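Putative oxidoreductase FAD-binding subunit (Sulfolobus tokodaii, PDB 4ZOH) probably serves as the FAD-binding subunit of a molybdopterin-dependent oxidoreductase, relaying electrons through its bound flavin. Local coordinates at residues B[34-37]-B[38-42]; B[83-86]-B[87-90]; B[121-125]-B[126-130]; B[195-199]-B[200-204]. One frame throughout, in Å; residues are numbered along the deposited sequence.

Contact 1 of 4, residues B[34-37]-B[38-42]. With FAD (flavin-adenine dinucleotide), chain H.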
loop_
_atom_site.group_PDB
_atom_site.type_symbol
_atom_site.label_atom_id
_atom_site.label_comp_id
_atom_site.label_asym_id
_atom_site.label_seq_id
_atom_site.Cartn_x
_atom_site.Cartn_y
_atom_site.Cartn_z
ATOM N N HIS B 34 18.097 -9.894 -28.224
ATOM C CA HIS B 34 17.260 -11.056 -27.999
ATOM C C HIS B 34 17.964 -12.382 -27.922
ATOM O O HIS B 34 17.323 -13.401 -27.842
ATOM C CB HIS B 34 16.070 -11.089 -28.928
ATOM C CG HIS B 34 14.987 -10.157 -28.493
ATOM N ND1 HIS B 34 15.232 -8.838 -28.191
ATOM C CD2 HIS B 34 13.672 -10.350 -28.270
ATOM C CE1 HIS B 34 14.109 -8.244 -27.832
ATOM N NE2 HIS B 34 13.142 -9.133 -27.887
ATOM N N SER B 35 19.282 -12.350 -27.890
ATOM C CA SER B 35 20.063 -13.475 -27.479
ATOM C C SER B 35 21.016 -13.030 -26.393
ATOM O O SER B 35 21.188 -13.761 -25.424
ATOM C CB SER B 35 20.822 -14.107 -28.688
ATOM O OG SER B 35 19.895 -14.812 -29.511
ATOM N N LEU B 36 21.590 -11.828 -26.510
ATOM C CA LEU B 36 22.464 -11.326 -25.441
ATOM C C LEU B 36 21.719 -11.151 -24.079
ATOM O O LEU B 36 22.152 -11.641 -23.049
ATOM C CB LEU B 36 23.175 -10.065 -25.875
ATOM C CG LEU B 36 24.167 -9.372 -24.916
ATOM C CD1 LEU B 36 25.461 -10.153 -24.632
ATOM C CD2 LEU B 36 24.468 -8.003 -25.539
ATOM N N ILE B 37 20.566 -10.492 -24.091
ATOM C CA ILE B 37 19.902 -10.179 -22.814
ATOM C C ILE B 37 19.413 -11.456 -22.113
ATOM O O ILE B 37 19.654 -11.608 -20.922
ATOM C CB ILE B 37 18.865 -9.065 -22.944
ATOM C CG1 ILE B 37 19.601 -7.749 -23.207
ATOM C CG2 ILE B 37 18.092 -8.882 -21.641
ATOM C CD1 ILE B 37 18.715 -6.643 -23.771
ATOM N N PRO B 38 18.798 -12.408 -22.865
ATOM C CA PRO B 38 18.389 -13.658 -22.214
ATOM C C PRO B 38 19.592 -14.381 -21.539
ATOM O O PRO B 38 19.436 -14.949 -20.467
ATOM C CB PRO B 38 17.772 -14.473 -23.383
ATOM C CG PRO B 38 17.283 -13.388 -24.341
ATOM C CD PRO B 38 18.329 -12.336 -24.277
ATOM N N MET B 39 20.760 -14.338 -22.177
ATOM C CA MET B 39 22.005 -14.914 -21.625
ATOM C C MET B 39 22.519 -14.124 -20.387
ATOM O O MET B 39 23.006 -14.746 -19.426
ATOM C CB MET B 39 23.109 -14.957 -22.686
ATOM C CG MET B 39 23.013 -16.083 -23.737
ATOM S SD MET B 39 24.498 -16.213 -24.805
ATOM C CE MET B 39 25.805 -16.673 -23.677
ATOM N N LEU B 40 22.437 -12.782 -20.415
ATOM C CA LEU B 40 22.719 -11.975 -19.190
ATOM C C LEU B 40 21.812 -12.400 -18.078
ATOM O O LEU B 40 22.275 -12.727 -16.990
ATOM C CB LEU B 40 22.614 -10.469 -19.432
ATOM C CG LEU B 40 23.704 -10.013 -20.427
ATOM C CD1 LEU B 40 23.316 -8.664 -21.066
ATOM C CD2 LEU B 40 25.090 -9.986 -19.800
ATOM N N LYS B 41 20.524 -12.459 -18.363
ATOM C CA LYS B 41 19.533 -12.836 -17.349
ATOM C C LYS B 41 19.745 -14.214 -16.675
ATOM O O LYS B 41 19.309 -14.425 -15.500
ATOM C CB LYS B 41 18.151 -12.731 -17.956
ATOM C CG LYS B 41 17.819 -11.312 -18.438
ATOM C CD LYS B 41 16.349 -11.177 -18.230
ATOM C CE LYS B 41 15.592 -11.551 -19.436
ATOM N NZ LYS B 41 14.205 -11.768 -18.959
ATOM N N LEU B 42 20.391 -15.157 -17.384
ATOM C CA LEU B 42 20.651 -16.476 -16.783
ATOM C C LEU B 42 22.058 -16.548 -16.235
ATOM O O LEU B 42 22.499 -17.619 -15.723
ATOM C CB LEU B 42 20.475 -17.610 -17.817
ATOM C CG LEU B 42 19.024 -17.860 -18.251
ATOM C CD1 LEU B 42 19.074 -18.648 -19.547
ATOM C CD2 LEU B 42 18.093 -18.495 -17.199
HETATM P PA FAD H . 21.953 -9.620 -29.655
HETATM O O1A FAD H . 21.252 -10.462 -28.644
HETATM O O2A FAD H . 22.039 -8.160 -29.515
HETATM O O5B FAD H . 23.427 -10.113 -29.813
HETATM C C5B FAD H . 23.708 -11.541 -29.927
HETATM C C4B FAD H . 25.316 -11.754 -30.050
HETATM O O4B FAD H . 25.908 -11.017 -31.195
HETATM C C3B FAD H . 25.972 -11.123 -28.827
HETATM O O3B FAD H . 27.053 -11.927 -28.423
HETATM C C2B FAD H . 26.414 -9.713 -29.283
HETATM O O2B FAD H . 27.518 -9.173 -28.547
HETATM C C1B FAD H . 26.855 -9.968 -30.683
HETATM N N9A FAD H . 26.524 -9.039 -31.757
HETATM C C8A FAD H . 25.357 -8.462 -32.035
HETATM N N7A FAD H . 25.474 -7.750 -33.180
HETATM C C5A FAD H . 26.746 -7.901 -33.622
HETATM C C6A FAD H . 27.458 -7.433 -34.747
HETATM N N6A FAD H . 26.806 -6.676 -35.625
HETATM N N1A FAD H . 28.755 -7.757 -34.899
HETATM C C2A FAD H . 29.392 -8.590 -34.035
HETATM N N3A FAD H . 28.744 -9.042 -32.957
HETATM C C4A FAD H . 27.420 -8.721 -32.724
HETATM N N1 FAD H . 16.235 -17.169 -33.506
HETATM C C2 FAD H . 16.004 -18.037 -34.569
HETATM O O2 FAD H . 16.837 -18.133 -35.447
HETATM N N3 FAD H . 14.859 -18.772 -34.639
HETATM C C4 FAD H . 13.925 -18.694 -33.661
HETATM O O4 FAD H . 12.884 -19.346 -33.798
HETATM C C4X FAD H . 14.158 -17.844 -32.558
HETATM N N5 FAD H . 13.207 -17.757 -31.565
HETATM C C5X FAD H . 13.470 -16.911 -30.446
HETATM C C6 FAD H . 12.531 -16.882 -29.420
HETATM C C7 FAD H . 12.733 -16.038 -28.317
HETATM C C7M FAD H . 11.644 -16.055 -27.221
HETATM C C8 FAD H . 13.902 -15.254 -28.235
HETATM C C8M FAD H . 14.214 -14.323 -27.031
HETATM C C9 FAD H . 14.876 -15.322 -29.248
HETATM C C9A FAD H . 14.647 -16.135 -30.361
HETATM N N10 FAD H . 15.592 -16.234 -31.406
HETATM C C10 FAD H . 15.313 -17.088 -32.489
HETATM C "C1'" FAD H . 16.843 -15.482 -31.398
HETATM C "C2'" FAD H . 16.662 -14.093 -32.038
HETATM O "O2'" FAD H . 16.542 -14.275 -33.465
HETATM C "C3'" FAD H . 17.812 -13.112 -31.677
HETATM O "O3'" FAD H . 17.332 -11.817 -32.047
HETATM C "C4'" FAD H . 19.107 -13.389 -32.422
HETATM O "O4'" FAD H . 19.464 -14.755 -32.207
HETATM C "C5'" FAD H . 20.259 -12.475 -31.951
HETATM O "O5'" FAD H . 20.083 -11.224 -32.667
HETATM P P FAD H . 20.022 -9.865 -31.870
HETATM O O1P FAD H . 20.108 -8.750 -32.860
HETATM O O2P FAD H . 18.867 -9.857 -30.944
HETATM O O3P FAD H . 21.407 -9.991 -31.122
#

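Contact 2 of 4, residues B[83-86]-B[87-90]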
loop_
_atom_site.group_PDB
_atom_site.type_symbol
_atom_site.label_atom_id
_atom_site.label_comp_id
_atom_site.label_asym_id
_atom_site.label_seq_id
_atom_site.Cartn_x
_atom_site.Cartn_y
_atom_site.Cartn_z
ATOM N N SER B 83 10.609 -7.455 -47.057
ATOM C CA SER B 83 11.308 -6.898 -48.190
ATOM C C SER B 83 11.566 -7.792 -49.451
ATOM O O SER B 83 12.444 -7.496 -50.284
ATOM C CB SER B 83 12.574 -6.261 -47.688
ATOM O OG SER B 83 13.487 -7.255 -47.423
ATOM N N SER B 84 10.779 -8.832 -49.646
ATOM C CA SER B 84 10.827 -9.549 -50.966
ATOM C C SER B 84 12.206 -10.093 -51.431
ATOM O O SER B 84 12.456 -10.203 -52.623
ATOM C CB SER B 84 10.146 -8.694 -52.058
ATOM O OG SER B 84 8.763 -8.518 -51.721
ATOM N N ILE B 85 13.106 -10.418 -50.505
ATOM C CA ILE B 85 14.290 -11.152 -50.894
ATOM C C ILE B 85 13.909 -12.620 -50.992
ATOM O O ILE B 85 13.351 -13.186 -49.989
ATOM C CB ILE B 85 15.432 -10.990 -49.911
ATOM C CG1 ILE B 85 15.647 -9.480 -49.628
ATOM C CG2 ILE B 85 16.691 -11.752 -50.405
ATOM C CD1 ILE B 85 16.861 -9.215 -48.761
ATOM N N PRO B 86 14.149 -13.246 -52.189
ATOM C CA PRO B 86 13.802 -14.638 -52.395
ATOM C C PRO B 86 14.429 -15.513 -51.319
ATOM O O PRO B 86 15.592 -15.319 -51.003
ATOM C CB PRO B 86 14.405 -14.926 -53.787
ATOM C CG PRO B 86 14.203 -13.624 -54.522
ATOM C CD PRO B 86 14.538 -12.589 -53.461
ATOM N N LEU B 87 13.640 -16.456 -50.778
ATOM C CA LEU B 87 14.029 -17.341 -49.614
ATOM C C LEU B 87 14.250 -16.630 -48.237
ATOM O O LEU B 87 13.705 -17.059 -47.213
ATOM C CB LEU B 87 15.236 -18.247 -49.930
ATOM C CG LEU B 87 15.613 -19.222 -48.841
ATOM C CD1 LEU B 87 14.506 -20.237 -48.561
ATOM C CD2 LEU B 87 16.904 -19.957 -49.141
ATOM N N LEU B 88 15.100 -15.616 -48.244
ATOM C CA LEU B 88 15.565 -14.969 -47.040
ATOM C C LEU B 88 14.412 -14.280 -46.259
ATOM O O LEU B 88 14.300 -14.446 -45.054
ATOM C CB LEU B 88 16.729 -13.986 -47.355
ATOM C CG LEU B 88 17.422 -13.491 -46.045
ATOM C CD1 LEU B 88 18.015 -14.707 -45.337
ATOM C CD2 LEU B 88 18.511 -12.426 -46.242
ATOM N N SER B 89 13.575 -13.537 -46.965
ATOM C CA SER B 89 12.415 -12.900 -46.350
ATOM C C SER B 89 11.467 -13.881 -45.718
ATOM O O SER B 89 10.993 -13.660 -44.591
ATOM C CB SER B 89 11.673 -12.042 -47.334
ATOM O OG SER B 89 12.513 -10.972 -47.727
ATOM N N GLU B 90 11.162 -14.954 -46.445
ATOM C CA GLU B 90 10.283 -15.949 -45.866
ATOM C C GLU B 90 10.941 -16.630 -44.632
ATOM O O GLU B 90 10.266 -16.874 -43.639
ATOM C CB GLU B 90 9.874 -16.951 -46.908
ATOM C CG GLU B 90 9.055 -18.127 -46.388
ATOM C CD GLU B 90 8.734 -19.102 -47.498
ATOM O OE1 GLU B 90 8.380 -18.611 -48.587
ATOM O OE2 GLU B 90 8.858 -20.323 -47.294
HETATM O O HOH W 1 11.437 -15.064 -49.154
#

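Contact 3 of 4, residues B[121-125]-B[126-130]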
loop_
_atom_site.group_PDB
_atom_site.type_symbol
_atom_site.label_atom_id
_atom_site.label_comp_id
_atom_site.label_asym_id
_atom_site.label_seq_id
_atom_site.Cartn_x
_atom_site.Cartn_y
_atom_site.Cartn_z
ATOM N N ALA B 121 20.373 -21.706 -42.474
ATOM C CA ALA B 121 19.898 -22.598 -43.518
ATOM C C ALA B 121 19.753 -21.850 -44.857
ATOM O O ALA B 121 20.207 -22.358 -45.876
ATOM C CB ALA B 121 18.622 -23.301 -43.131
ATOM N N ALA B 122 19.098 -20.685 -44.832
ATOM C CA ALA B 122 18.968 -19.835 -46.013
ATOM C C ALA B 122 20.315 -19.260 -46.437
ATOM O O ALA B 122 20.593 -19.223 -47.617
ATOM C CB ALA B 122 17.920 -18.722 -45.845
ATOM N N LEU B 123 21.150 -18.834 -45.488
ATOM C CA LEU B 123 22.361 -18.137 -45.859
ATOM C C LEU B 123 23.387 -19.131 -46.479
ATOM O O LEU B 123 24.166 -18.778 -47.336
ATOM C CB LEU B 123 22.952 -17.392 -44.664
ATOM C CG LEU B 123 22.201 -16.136 -44.129
ATOM C CD1 LEU B 123 22.822 -15.638 -42.832
ATOM C CD2 LEU B 123 22.074 -14.958 -45.086
ATOM N N ILE B 124 23.411 -20.365 -46.018
ATOM C CA ILE B 124 24.372 -21.315 -46.596
ATOM C C ILE B 124 23.953 -21.681 -48.012
ATOM O O ILE B 124 24.799 -21.831 -48.879
ATOM C CB ILE B 124 24.661 -22.540 -45.684
ATOM C CG1 ILE B 124 25.953 -23.265 -46.115
ATOM C CG2 ILE B 124 23.503 -23.487 -45.628
ATOM C CD1 ILE B 124 27.186 -22.813 -45.368
ATOM N N ALA B 125 22.634 -21.755 -48.216
ATOM C CA ALA B 125 22.020 -22.099 -49.500
ATOM C C ALA B 125 22.232 -20.999 -50.509
ATOM O O ALA B 125 22.393 -21.251 -51.706
ATOM C CB ALA B 125 20.548 -22.352 -49.327
ATOM N N MET B 126 22.215 -19.768 -50.010
ATOM C CA MET B 126 22.384 -18.603 -50.823
ATOM C C MET B 126 23.866 -18.260 -51.152
ATOM O O MET B 126 24.110 -17.355 -51.943
ATOM C CB MET B 126 21.672 -17.457 -50.124
ATOM C CG MET B 126 20.169 -17.602 -50.167
ATOM S SD MET B 126 19.290 -16.364 -49.195
ATOM C CE MET B 126 18.836 -15.102 -50.441
ATOM N N ASP B 127 24.843 -18.964 -50.571
ATOM C CA ASP B 127 26.270 -18.499 -50.657
ATOM C C ASP B 127 26.398 -17.028 -50.224
ATOM O O ASP B 127 27.130 -16.220 -50.834
ATOM C CB ASP B 127 26.983 -18.715 -52.034
ATOM C CG ASP B 127 26.726 -20.095 -52.659
ATOM O OD1 ASP B 127 26.917 -21.123 -51.972
ATOM O OD2 ASP B 127 26.291 -20.134 -53.842
ATOM N N ALA B 128 25.660 -16.692 -49.156
ATOM C CA ALA B 128 25.755 -15.391 -48.514
ATOM C C ALA B 128 27.199 -15.040 -48.162
ATOM O O ALA B 128 28.032 -15.959 -47.894
ATOM C CB ALA B 128 24.917 -15.387 -47.250
ATOM N N LYS B 129 27.485 -13.721 -48.133
ATOM C CA LYS B 129 28.758 -13.229 -47.559
ATOM C C LYS B 129 28.560 -12.183 -46.442
ATOM O O LYS B 129 27.617 -11.384 -46.486
ATOM C CB LYS B 129 29.623 -12.570 -48.650
ATOM C CG LYS B 129 30.079 -13.477 -49.784
ATOM C CD LYS B 129 30.948 -12.683 -50.786
ATOM C CE LYS B 129 31.282 -13.486 -52.044
ATOM N NZ LYS B 129 31.731 -14.867 -51.700
ATOM N N VAL B 130 29.552 -12.131 -45.548
ATOM C CA VAL B 130 29.549 -11.360 -44.307
ATOM C C VAL B 130 30.647 -10.300 -44.402
ATOM O O VAL B 130 31.830 -10.640 -44.490
ATOM C CB VAL B 130 29.774 -12.251 -43.066
ATOM C CG1 VAL B 130 29.583 -11.451 -41.763
ATOM C CG2 VAL B 130 28.858 -13.495 -43.079
HETATM O O HOH W 2 27.154 -21.333 -49.351
#

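Contact 4 of 4, residues B[195-199]-B[200-204]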
loop_
_atom_site.group_PDB
_atom_site.type_symbol
_atom_site.label_atom_id
_atom_site.label_comp_id
_atom_site.label_asym_id
_atom_site.label_seq_id
_atom_site.Cartn_x
_atom_site.Cartn_y
_atom_site.Cartn_z
ATOM N N LEU B 195 15.658 -22.950 -55.955
ATOM C CA LEU B 195 15.894 -23.573 -57.261
ATOM C C LEU B 195 15.338 -22.693 -58.351
ATOM O O LEU B 195 14.374 -21.892 -58.129
ATOM C CB LEU B 195 15.256 -24.979 -57.329
ATOM C CG LEU B 195 13.719 -25.084 -57.393
ATOM C CD1 LEU B 195 13.225 -24.797 -58.803
ATOM C CD2 LEU B 195 13.196 -26.461 -56.993
ATOM N N LYS B 196 15.904 -22.907 -59.542
ATOM C CA LYS B 196 15.446 -22.231 -60.761
ATOM C C LYS B 196 15.333 -23.234 -61.906
ATOM O O LYS B 196 16.218 -24.100 -62.129
ATOM C CB LYS B 196 16.390 -21.090 -61.118
ATOM C CG LYS B 196 15.980 -20.208 -62.310
ATOM C CD LYS B 196 17.241 -19.434 -62.717
ATOM C CE LYS B 196 17.009 -18.401 -63.807
ATOM N NZ LYS B 196 15.835 -17.559 -63.480
ATOM N N LEU B 197 14.234 -23.076 -62.605
ATOM C CA LEU B 197 13.814 -23.935 -63.704
ATOM C C LEU B 197 14.263 -23.315 -65.041
ATOM O O LEU B 197 14.107 -22.085 -65.257
ATOM C CB LEU B 197 12.277 -24.090 -63.674
ATOM C CG LEU B 197 11.736 -24.983 -62.511
ATOM C CD1 LEU B 197 10.297 -25.278 -62.738
ATOM C CD2 LEU B 197 12.452 -26.310 -62.390
ATOM N N SER B 198 14.839 -24.149 -65.912
ATOM C CA SER B 198 14.953 -23.780 -67.340
ATOM C C SER B 198 14.127 -24.840 -68.046
ATOM O O SER B 198 14.528 -25.982 -68.125
ATOM C CB SER B 198 16.432 -23.660 -67.758
ATOM O OG SER B 198 17.092 -24.900 -67.551
ATOM N N GLY B 199 12.927 -24.450 -68.470
ATOM C CA GLY B 199 11.936 -25.362 -69.001
ATOM C C GLY B 199 11.476 -26.217 -67.819
ATOM O O GLY B 199 11.041 -25.669 -66.825
ATOM N N ASP B 200 11.589 -27.546 -67.911
ATOM C CA ASP B 200 11.300 -28.413 -66.792
ATOM C C ASP B 200 12.568 -29.049 -66.239
ATOM O O ASP B 200 12.515 -30.002 -65.468
ATOM C CB ASP B 200 10.226 -29.450 -67.135
ATOM C CG ASP B 200 10.663 -30.454 -68.237
ATOM O OD1 ASP B 200 9.754 -31.204 -68.696
ATOM O OD2 ASP B 200 11.855 -30.493 -68.616
ATOM N N VAL B 201 13.708 -28.465 -66.566
ATOM C CA VAL B 201 14.971 -28.877 -65.987
ATOM C C VAL B 201 15.364 -27.979 -64.794
ATOM O O VAL B 201 15.218 -26.756 -64.821
ATOM C CB VAL B 201 16.084 -28.779 -67.041
ATOM C CG1 VAL B 201 17.464 -28.962 -66.392
ATOM C CG2 VAL B 201 15.801 -29.766 -68.168
ATOM N N ILE B 202 15.881 -28.608 -63.754
ATOM C CA ILE B 202 16.371 -27.907 -62.600
ATOM C C ILE B 202 17.758 -27.428 -62.968
ATOM O O ILE B 202 18.738 -28.155 -62.869
ATOM C CB ILE B 202 16.278 -28.783 -61.314
ATOM C CG1 ILE B 202 14.791 -29.001 -60.947
ATOM C CG2 ILE B 202 16.984 -28.141 -60.138
ATOM C CD1 ILE B 202 14.586 -30.007 -59.826
ATOM N N GLU B 203 17.785 -26.179 -63.406
ATOM C CA GLU B 203 18.991 -25.413 -63.755
ATOM C C GLU B 203 19.943 -25.121 -62.549
ATOM O O GLU B 203 21.145 -25.347 -62.627
ATOM C CB GLU B 203 18.538 -24.139 -64.524
ATOM C CG GLU B 203 19.615 -23.104 -64.718
ATOM C CD GLU B 203 19.240 -22.014 -65.693
ATOM O OE1 GLU B 203 20.149 -21.609 -66.425
ATOM O OE2 GLU B 203 18.077 -21.527 -65.746
ATOM N N ASP B 204 19.409 -24.635 -61.431
ATOM C CA ASP B 204 20.218 -24.487 -60.175
ATOM C C ASP B 204 19.367 -24.997 -59.008
ATOM O O ASP B 204 18.133 -24.928 -59.064
ATOM C CB ASP B 204 20.589 -23.024 -60.009
ATOM C CG ASP B 204 21.570 -22.741 -58.842
ATOM O OD1 ASP B 204 22.316 -23.613 -58.331
ATOM O OD2 ASP B 204 21.618 -21.557 -58.467
#

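Contact 1 of 4, residues B[34-37]-B[38-42]
L36 and L40 meet one turn apart on helix 36-41, CG of L36 lying 4.0 Å from CD1 of L40, and this buried flank is the firm side of the contact. Beneath it L40 N bonds L36 O at 2.9 Å, and K41 N bonds I37 O at 2.8 Å with an almost straight N-H (172°). The flank of P38 and M39 is partly exposed, and M39 N reaches S35 O in only a weak bond of 3.3 Å, though P38 meets a polar side chain of another protein chain and M39 rests on H112. P38 folds its ring back over the start of the helix, with CG 3.5 Å from H34 O. Without the ring, as with an alanine here, H34 O would probably lose its cover and the first turn could flex more. The first turn also grips the cofactor: S35 N and L36 N both bond FAD O1A, the latter at 2.6 Å, H34 N bonds O2P, and S35 OG, turned to the side of its own N (chi1 -73°), pairs with FAD O4' at 2.7 Å. Diphosphate held at the N-terminus of a short helix, after a glycine-rich A-G-G-H-S run, is the FAD site of the CO dehydrogenase flavoprotein family.

Contact 2 of 4, residues B[83-86]-B[87-90]
I85 and L88 run alongside each other in the same direction, CG2 of I85 resting 3.8 Å from CB of L88; strand 68-72 lies against both, with I71 touching each. S89 comes in on another side of I85, at the backbone. With chi1 at -65° its OG stands beside its own N and away from its carbonyl, and from there it takes I85 N at 2.9 Å, the N-H bent to 141°. The main chain answers in the other direction, S89 N bonding I85 O at 3.1 Å with the donor tilted 27° from the carbonyl plane. That same oxygen receives water 1 at 2.8 Å, and the water in turn accepts E90 N at 2.7 Å, tying the loop to the next residue of the helix. Nearer the bend, L88 N bonds P86 O at 2.8 Å from above the carbonyl plane, as the chain swings through L87 with positive phi into helix 88-93. S89 OG is also bonded to I80 O, which S83 OG shares. Were S89 an alanine, I85 N would probably be left without its acceptor, and I80 O would keep only S83 OG of the two hydroxyls. One buried hydroxyl, S89 OG, thus accepts from I85 N and donates to I80 O, fastening the loop by polar bonds, while I85 and L88 turn aliphatic surface to strand 68-72 and L88 also to helix 119-125.

Contact 3 of 4, residues B[121-125]-B[126-130]
L123 offers its peptide carbonyl to A128 N in the carbonyl plane, at 3.1 Å, whereas the A122 carbonyl takes M126 N at 2.9 Å from a donor tilted 20° out of its plane. The third flat group is the carboxylate of D127: its OD1 receives water 2 at 2.6 Å, and the same water also donates to I124 O. The two oxygens have separate arginines besides, OD1 a salt bridge to R218 and OD2 one to R206, so the carboxylate's charge is probably well balanced at this exposed corner. On the buried side the side chains are apolar. CD2 of L123 touches CB of A128, 3.6 Å away. M126 runs back along the last turn, its CG 3.1 Å from A122 O and its SD 4.3 Å from A122 CB; chi1 of -71° swings the chain to the side of its own N, and the bend at chi3 turns the sulfur's methyl off the helix. D127 has positive phi (51°), and its N makes a weak bond to I124 O. With the bond from A128 N to L123 O spanning it, and the L123-A128 apolar pair closing over, this is a Schellman motif, ending helix 119-125 and turning the chain into strand 129-134 of the five-stranded sheet.

Contact 4 of 4, residues B[195-199]-B[200-204]
K196 O takes two backbone N-H groups at once: E203 N at 2.9 Å, a weak and strongly bent bond, and D204 N, also weak, at 3.3 Å. Two residues therefore face one, the classic beta bulge, with E203 in helix-like phi/psi as the extra residue. K196 N returns a firmer bond to D204 O at 3.0 Å. Past the bulge the register is regular: L197 and I202 form a non-hydrogen-bonded pair, and S198 and V201 a hydrogen-bonded one, with S198 N on V201 O in the carbonyl plane and V201 N reaching S198 O from above its plane. A type II' turn through G199 and D200 closes the hairpin of strands 189-198 and 201-210 with a two-residue loop. G199 has the positive phi (69°) that the first corner of a type II' turn calls for, a conformation glycine takes readily. On one face CD2 of L197 crosses to CG1 of I202 at 3.8 Å. Towards the other, K196 and E203 run alongside, yet NZ of K196 stays 5.1 Å from OE2 of E203, and that lysine has a weak bond to E170 O. E203 leans instead on S198: its OE2 sits 3.4 Å from S198 CB, and its CB lies as close to S198 OG, which chi1 of 60° places between the serine's N and carbonyl carbon. D204 OD2 is held by Y172 and R206, while D200 OD1 makes a salt bridge to R230.

The four contacts follow one another along the chain without interleaving. Contacts 1, 2 and 3 belong to the FAD-binding part of the subunit, contact 4 to the C-terminal part of CO dehydrogenase flavoprotein type. Contact 1 holds the cofactor at the far end from contact 4, their centres about 44 Å apart on opposite sides of the chain's centre. Contacts 2 and 3 are neighbours, about 12 Å between centres, and touch directly: CE of M126 is 3.3 Å from P86 O, and L88 of helix 88-93 also packs on A122 and L123 of helix 119-125. Contact 4 lies about 20 Å from each of them, centre to centre, but R206, farther along strand 201-210, bonds both D127 and D204, joining the two parts.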